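Putative citrate lyase (Ralstonia eutropha, PDB 3QQW) is a TIM-barrel protein of the HpcH/HpaI aldolase and citrate lyase family that probably cleaves citramalyl-CoA or a related substrate with the help of magnesium. Local coordinates at residues 87-92 with 113-118. Sequence-based numbering, arbitrary orientation.
Sequences ARIHDP and AYITVP
Three backbone hydrogen bonds join A87 and I89 to Y114 and T116, a worked example of how neighbouring parallel strands of a barrel are laced together. A87 N gives its hydrogen to Y114 O at 3.1 Å, A87 O takes the nearly straight bond from T116 N at 2.8 Å (174° at the hydrogen), and I89 N reaches T116 O. A87 pairs with I115 and R88 with T116.

Side chains then sort to the two faces. On the face of R88 and T116, their CB atoms lie 3.8 Å apart. The arginine chain is extended through its first two torsions (chi1 170°, chi2 164°), which carries CD past T116 CG2 to 3.9 Å from P118 CB, while its NH2 forms a salt bridge with D54.

Strands 85-88 and 115-117, with the intervening helix 97-107, form a beta-alpha-beta unit of the eight-stranded TIM barrel. R88 is a predicted substrate-binding residue, and P118 packs near E153, predicted to bind both substrate and magnesium, consistent with a place at the active-site end of the barrel.

On the outer, helix-covered side, I89 CG2 meets I115 CG2 at 3.8 Å, and I89 also touches V101 of helix 97-107. P92 CG lies 4.3 Å from V117 CG1, with V129 of helix 123-139 against both residues.

Past I89 the backbone hydrogen bonds between the two segments stop and the P118 ring fills in. It sets CG 3.2 Å from I89 O, and D91 CB and P92 CD press against P118 O, the latter at 3.1 Å.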
ATOM      1  N   ALA C  87      -8.060 -27.359  13.388  1.00 35.39           N
ATOM      2  CA  ALA C  87      -9.310 -27.513  12.653  1.00 34.38           C
ATOM      3  C   ALA C  87      -9.768 -26.217  12.038  1.00 38.31           C
ATOM      4  O   ALA C  87      -9.653 -25.169  12.657  1.00 39.50           O
ATOM      5  CB  ALA C  87     -10.399 -28.052  13.569  1.00 35.47           C
ATOM      6  N   ARG C  88     -10.319 -26.282  10.834  1.00 35.76           N
ATOM      7  CA  ARG C  88     -10.922 -25.110  10.217  1.00 35.53           C
ATOM      8  C   ARG C  88     -12.405 -25.242  10.448  1.00 41.61           C
ATOM      9  O   ARG C  88     -13.015 -26.183   9.963  1.00 42.08           O
ATOM     10  CB  ARG C  88     -10.580 -24.930   8.712  1.00 33.31           C
ATOM     11  CG  ARG C  88     -11.447 -23.821   8.112  1.00 39.50           C
ATOM     12  CD  ARG C  88     -11.052 -23.235   6.785  1.00 38.94           C
ATOM     13  NE  ARG C  88     -10.952 -24.223   5.717  1.00 37.40           N
ATOM     14  CZ  ARG C  88     -10.513 -23.951   4.486  1.00 59.42           C
ATOM     15  NH1 ARG C  88     -10.199 -22.703   4.141  1.00 38.87           N
ATOM     16  NH2 ARG C  88     -10.418 -24.922   3.579  1.00 48.42           N
ATOM     17  N   ILE C  89     -12.980 -24.308  11.199  1.00 37.47           N
ATOM     18  CA  ILE C  89     -14.402 -24.247  11.485  1.00 36.48           C
ATOM     19  C   ILE C  89     -15.069 -23.476  10.346  1.00 38.41           C
ATOM     20  O   ILE C  89     -14.383 -22.965   9.486  1.00 37.60           O
ATOM     21  CB  ILE C  89     -14.601 -23.577  12.891  1.00 39.93           C
ATOM     22  CG1 ILE C  89     -14.138 -22.069  12.882  1.00 38.89           C
ATOM     23  CG2 ILE C  89     -13.857 -24.413  13.980  1.00 38.64           C
ATOM     24  CD1 ILE C  89     -14.537 -21.226  14.083  1.00 36.94           C
ATOM     25  N   HIS C  90     -16.381 -23.367  10.352  1.00 35.89           N
ATOM     26  CA  HIS C  90     -17.152 -22.607   9.380  1.00 35.56           C
ATOM     27  C   HIS C  90     -16.975 -21.081   9.614  1.00 41.40           C
ATOM     28  O   HIS C  90     -16.551 -20.665  10.691  1.00 41.07           O
ATOM     29  CB  HIS C  90     -18.641 -23.018   9.465  1.00 37.50           C
ATOM     30  CG  HIS C  90     -18.899 -24.394   8.911  1.00 41.29           C
ATOM     31  ND1 HIS C  90     -18.797 -25.537   9.710  1.00 43.03           N
ATOM     32  CD2 HIS C  90     -19.198 -24.778   7.649  1.00 42.50           C
ATOM     33  CE1 HIS C  90     -19.072 -26.555   8.917  1.00 42.33           C
ATOM     34  NE2 HIS C  90     -19.331 -26.143   7.670  1.00 43.07           N
ATOM     35  N   ASP C  91     -17.301 -20.254   8.599  1.00 39.44           N
ATOM     36  CA  ASP C  91     -17.113 -18.821   8.679  1.00 40.24           C
ATOM     37  C   ASP C  91     -18.051 -18.144   9.719  1.00 47.50           C
ATOM     38  O   ASP C  91     -19.066 -18.736  10.103  1.00 48.88           O
ATOM     39  CB  ASP C  91     -17.257 -18.195   7.292  1.00 42.30           C
ATOM     40  CG  ASP C  91     -18.649 -18.180   6.768  1.00 54.56           C
ATOM     41  OD1 ASP C  91     -19.028 -19.144   6.068  1.00 58.52           O
ATOM     42  OD2 ASP C  91     -19.362 -17.204   7.039  1.00 61.03           O
ATOM     43  N   PRO C  92     -17.734 -16.901  10.171  1.00 43.27           N
ATOM     44  CA  PRO C  92     -18.558 -16.255  11.214  1.00 43.41           C
ATOM     45  C   PRO C  92     -20.028 -16.002  10.856  1.00 48.06           C
ATOM     46  O   PRO C  92     -20.823 -15.694  11.753  1.00 47.24           O
ATOM     47  CB  PRO C  92     -17.841 -14.919  11.449  1.00 44.66           C
ATOM     48  CG  PRO C  92     -16.419 -15.166  11.038  1.00 48.01           C
ATOM     49  CD  PRO C  92     -16.543 -16.076   9.854  1.00 43.55           C
ATOM     50  N   ALA C 113      -4.361 -28.008  18.290  1.00 34.34           N
ATOM     51  CA  ALA C 113      -3.205 -27.156  18.040  1.00 32.81           C
ATOM     52  C   ALA C 113      -3.620 -25.705  17.744  1.00 36.18           C
ATOM     53  O   ALA C 113      -2.922 -24.774  18.160  1.00 37.52           O
ATOM     54  CB  ALA C 113      -2.387 -27.710  16.883  1.00 32.79           C
ATOM     55  N   TYR C 114      -4.734 -25.521  17.012  1.00 29.14           N
ATOM     56  CA  TYR C 114      -5.252 -24.222  16.590  1.00 28.86           C
ATOM     57  C   TYR C 114      -6.627 -24.351  15.959  1.00 36.60           C
ATOM     58  O   TYR C 114      -7.048 -25.451  15.578  1.00 35.68           O
ATOM     59  CB  TYR C 114      -4.300 -23.527  15.574  1.00 27.72           C
ATOM     60  CG  TYR C 114      -3.971 -24.381  14.380  1.00 27.26           C
ATOM     61  CD1 TYR C 114      -4.786 -24.379  13.247  1.00 29.03           C
ATOM     62  CD2 TYR C 114      -2.841 -25.195  14.371  1.00 27.97           C
ATOM     63  CE1 TYR C 114      -4.503 -25.194  12.150  1.00 27.91           C
ATOM     64  CE2 TYR C 114      -2.556 -26.022  13.287  1.00 27.53           C
ATOM     65  CZ  TYR C 114      -3.389 -26.018  12.180  1.00 31.68           C
ATOM     66  OH  TYR C 114      -3.083 -26.809  11.099  1.00 33.21           O
ATOM     67  N   ILE C 115      -7.292 -23.199  15.786  1.00 33.69           N
ATOM     68  CA  ILE C 115      -8.553 -23.104  15.069  1.00 32.83           C
ATOM     69  C   ILE C 115      -8.324 -22.120  13.930  1.00 36.96           C
ATOM     70  O   ILE C 115      -7.810 -21.018  14.141  1.00 36.22           O
ATOM     71  CB  ILE C 115      -9.755 -22.717  15.975  1.00 36.15           C
ATOM     72  CG1 ILE C 115     -10.171 -23.920  16.823  1.00 36.19           C
ATOM     73  CG2 ILE C 115     -10.945 -22.187  15.155  1.00 36.39           C
ATOM     74  CD1 ILE C 115     -10.967 -23.552  17.977  1.00 35.96           C
ATOM     75  N   THR C 116      -8.680 -22.547  12.720  1.00 34.14           N
ATOM     76  CA  THR C 116      -8.610 -21.739  11.514  1.00 33.43           C
ATOM     77  C   THR C 116     -10.002 -21.147  11.299  1.00 39.82           C
ATOM     78  O   THR C 116     -10.998 -21.881  11.242  1.00 40.46           O
ATOM     79  CB  THR C 116      -8.072 -22.548  10.366  1.00 34.97           C
ATOM     80  OG1 THR C 116      -6.750 -22.961  10.700  1.00 43.79           O
ATOM     81  CG2 THR C 116      -8.038 -21.761   9.073  1.00 33.08           C
ATOM     82  N   VAL C 117     -10.062 -19.811  11.253  1.00 36.16           N
ATOM     83  CA  VAL C 117     -11.307 -19.046  11.092  1.00 35.46           C
ATOM     84  C   VAL C 117     -11.347 -18.497   9.656  1.00 37.59           C
ATOM     85  O   VAL C 117     -10.514 -17.661   9.273  1.00 34.90           O
ATOM     86  CB  VAL C 117     -11.416 -17.923  12.159  1.00 37.60           C
ATOM     87  CG1 VAL C 117     -12.699 -17.122  12.009  1.00 39.62           C
ATOM     88  CG2 VAL C 117     -11.269 -18.474  13.563  1.00 35.33           C
ATOM     89  N   PRO C 118     -12.347 -18.907   8.869  1.00 36.19           N
ATOM     90  CA  PRO C 118     -12.387 -18.468   7.470  1.00 36.99           C
ATOM     91  C   PRO C 118     -13.380 -17.342   7.184  1.00 44.76           C
ATOM     92  O   PRO C 118     -14.314 -17.112   7.952  1.00 43.55           O
ATOM     93  CB  PRO C 118     -12.853 -19.732   6.748  1.00 38.44           C
ATOM     94  CG  PRO C 118     -13.780 -20.369   7.722  1.00 42.88           C
ATOM     95  CD  PRO C 118     -13.373 -19.936   9.123  1.00 38.49           C
TER